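Local coordinates for ethanolamine utilization protein EutJ (Carboxydothermus hydrogenoformans Z-2901, PDB 3H1Q), which binds ATP in an actin-like ATPase fold and probably serves ethanolamine utilization, at residues Val144-Gly149 and Gly234-Leu239. Numbering follows the deposited sequence.
Sequences VDIGGG and GGTAYL. With ATP (adenosine-5'-triphosphate), chain C.
Thr236 turns its hydroxyl onto the backbone of Ile146 and Gly147: OG1 lies among their carbonyls, 2.6 Å from Gly147 O and 2.3 Å from Ile146 O, where it is the donor of a bond whose modelled length is too short to be taken at face value. The amide N of Thr236 adds a weak bond to Ile146 O (3.4 Å).

The apolar contact runs alongside. Ile146 CG2, anti to the backbone N and beside the carbonyl carbon, is thereby placed near Ile146 O and meets Thr236 CB at 3.4 Å, the two side chains crossing at about a right angle. Beyond them, Phe242 and Phe246 of helix 242-250 cover Ile146.

Strands 141-146 and 230-233 are parallel neighbours; the end of the first with its Gly147-Gly149 turn, and the loop Gly234-Leu239 after the second, match the phosphate 2 and adenosine motifs of the actin-like ATPase fold. Gly234 has phi/psi 103/151°; a CB there would collide with Ile146 O and Asp145 OD1.

Gly235 N donates to ATP O2A (2.9 Å, 166°), whereas Gly148 N approaches O3A. Asp145 OD1 comes 3.2 Å from O2G, a close approach of two probably anionic groups rather than a bond; Asp145 OD2 is bonded to Thr264. Tyr238 CD2 reaches adenine N7 at 3.3 Å, the ring standing oblique to it, while OH bonds His259. Replaced by alanine, Tyr238 would lose its ring, which would probably leave adenine less covered near N7 and His259 without this hydroxyl partner.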
loop_
_atom_site.group_PDB
_atom_site.type_symbol
_atom_site.label_atom_id
_atom_site.label_comp_id
_atom_site.label_asym_id
_atom_site.label_seq_id
_atom_site.Cartn_x
_atom_site.Cartn_y
_atom_site.Cartn_z
ATOM N N VAL A 144 -6.319 8.157 1.993
ATOM C CA VAL A 144 -7.259 7.088 2.091
ATOM C C VAL A 144 -6.544 5.858 1.538
ATOM O O VAL A 144 -6.626 5.527 0.348
ATOM C CB VAL A 144 -8.558 7.441 1.311
ATOM C CG1 VAL A 144 -9.557 6.301 1.360
ATOM C CG2 VAL A 144 -9.172 8.721 1.856
ATOM N N ASP A 145 -5.794 5.197 2.405
ATOM C CA ASP A 145 -5.098 3.990 2.025
ATOM C C ASP A 145 -6.156 2.918 1.908
ATOM O O ASP A 145 -6.716 2.499 2.898
ATOM C CB ASP A 145 -4.076 3.632 3.103
ATOM C CG ASP A 145 -3.019 2.627 2.627
ATOM O OD1 ASP A 145 -3.291 1.838 1.680
ATOM O OD2 ASP A 145 -1.904 2.622 3.218
ATOM N N ILE A 146 -6.478 2.490 0.706
ATOM C CA ILE A 146 -7.482 1.454 0.595
ATOM C C ILE A 146 -6.744 0.161 0.349
ATOM O O ILE A 146 -6.537 -0.204 -0.808
ATOM C CB ILE A 146 -8.520 1.736 -0.541
ATOM C CG1 ILE A 146 -9.184 3.115 -0.347
ATOM C CG2 ILE A 146 -9.547 0.599 -0.640
ATOM C CD1 ILE A 146 -10.411 3.349 -1.168
ATOM N N GLY A 147 -6.330 -0.514 1.431
ATOM C CA GLY A 147 -5.627 -1.800 1.357
ATOM C C GLY A 147 -6.485 -2.932 0.827
ATOM O O GLY A 147 -7.502 -2.697 0.216
ATOM N N GLY A 148 -6.085 -4.171 1.054
ATOM C CA GLY A 148 -6.846 -5.312 0.550
ATOM C C GLY A 148 -7.919 -5.765 1.527
ATOM O O GLY A 148 -9.014 -6.208 1.120
ATOM N N GLY A 149 -7.608 -5.629 2.817
ATOM C CA GLY A 149 -8.467 -6.119 3.904
ATOM C C GLY A 149 -9.006 -5.061 4.847
ATOM O O GLY A 149 -10.089 -5.244 5.427
ATOM N N GLY A 234 -3.218 2.884 -2.408
ATOM C CA GLY A 234 -3.434 1.479 -2.042
ATOM C C GLY A 234 -3.849 0.675 -3.242
ATOM O O GLY A 234 -4.494 1.193 -4.139
ATOM N N GLY A 235 -3.516 -0.604 -3.259
ATOM C CA GLY A 235 -3.769 -1.453 -4.418
ATOM C C GLY A 235 -5.197 -1.594 -4.915
ATOM O O GLY A 235 -5.423 -2.033 -6.056
ATOM N N THR A 236 -6.170 -1.261 -4.070
ATOM C CA THR A 236 -7.567 -1.374 -4.487
ATOM C C THR A 236 -7.880 -0.357 -5.576
ATOM O O THR A 236 -8.695 -0.631 -6.454
ATOM C CB THR A 236 -8.582 -1.180 -3.336
ATOM O OG1 THR A 236 -7.990 -1.533 -2.081
ATOM C CG2 THR A 236 -9.829 -2.021 -3.585
ATOM N N ALA A 237 -7.216 0.801 -5.505
ATOM C CA ALA A 237 -7.355 1.875 -6.480
ATOM C C ALA A 237 -6.679 1.575 -7.832
ATOM O O ALA A 237 -6.478 2.466 -8.637
ATOM C CB ALA A 237 -6.829 3.175 -5.892
ATOM N N TYR A 238 -6.323 0.322 -8.083
ATOM C CA TYR A 238 -5.774 -0.092 -9.368
ATOM C C TYR A 238 -6.892 -0.337 -10.377
ATOM O O TYR A 238 -6.656 -0.769 -11.503
ATOM C CB TYR A 238 -4.995 -1.397 -9.196
ATOM C CG TYR A 238 -3.491 -1.293 -9.298
ATOM C CD1 TYR A 238 -2.882 -0.567 -10.327
ATOM C CD2 TYR A 238 -2.671 -1.962 -8.390
ATOM C CE1 TYR A 238 -1.487 -0.491 -10.424
ATOM C CE2 TYR A 238 -1.277 -1.889 -8.475
ATOM C CZ TYR A 238 -0.694 -1.164 -9.494
ATOM O OH TYR A 238 0.675 -1.105 -9.575
ATOM N N LEU A 239 -8.130 -0.111 -9.961
ATOM C CA LEU A 239 -9.259 -0.323 -10.859
ATOM C C LEU A 239 -9.348 0.911 -11.743
ATOM O O LEU A 239 -9.447 2.032 -11.238
ATOM C CB LEU A 239 -10.550 -0.552 -10.060
ATOM C CG LEU A 239 -11.503 -1.561 -10.708
ATOM C CD1 LEU A 239 -10.802 -2.892 -10.991
ATOM C CD2 LEU A 239 -12.716 -1.798 -9.849
HETATM P PG ATP C . -1.508 -2.145 2.647
HETATM O O1G ATP C . -0.457 -2.351 1.566
HETATM O O2G ATP C . -2.617 -1.210 2.246
HETATM O O3G ATP C . -0.928 -1.709 3.986
HETATM P PB ATP C . -2.262 -4.641 1.639
HETATM O O1B ATP C . -3.115 -5.831 1.917
HETATM O O2B ATP C . -0.848 -4.932 1.212
HETATM O O3B ATP C . -2.282 -3.554 2.819
HETATM P PA ATP C . -2.557 -3.172 -0.912
HETATM O O1A ATP C . -1.235 -3.741 -1.336
HETATM O O2A ATP C . -2.667 -1.682 -0.716
HETATM O O3A ATP C . -3.050 -3.808 0.497
HETATM O "O5'" ATP C . -3.714 -3.727 -1.874
HETATM C "C5'" ATP C . -4.021 -5.094 -2.084
HETATM C "C4'" ATP C . -5.309 -5.057 -2.878
HETATM O "O4'" ATP C . -5.091 -4.326 -4.089
HETATM C "C3'" ATP C . -5.744 -6.441 -3.297
HETATM O "O3'" ATP C . -7.141 -6.631 -3.055
HETATM C "C2'" ATP C . -5.559 -6.472 -4.791
HETATM O "O2'" ATP C . -6.553 -7.269 -5.422
HETATM C "C1'" ATP C . -5.647 -5.014 -5.206
HETATM N N9 ATP C . -4.983 -4.952 -6.553
HETATM C C8 ATP C . -3.692 -5.199 -6.865
HETATM N N7 ATP C . -3.473 -5.133 -8.207
HETATM C C5 ATP C . -4.646 -4.852 -8.801
HETATM C C6 ATP C . -5.142 -4.631 -10.188
HETATM N N6 ATP C . -4.316 -4.694 -11.257
HETATM N N1 ATP C . -6.461 -4.356 -10.359
HETATM C C2 ATP C . -7.330 -4.277 -9.335
HETATM N N3 ATP C . -6.951 -4.452 -8.051
HETATM C C4 ATP C . -5.645 -4.742 -7.714
#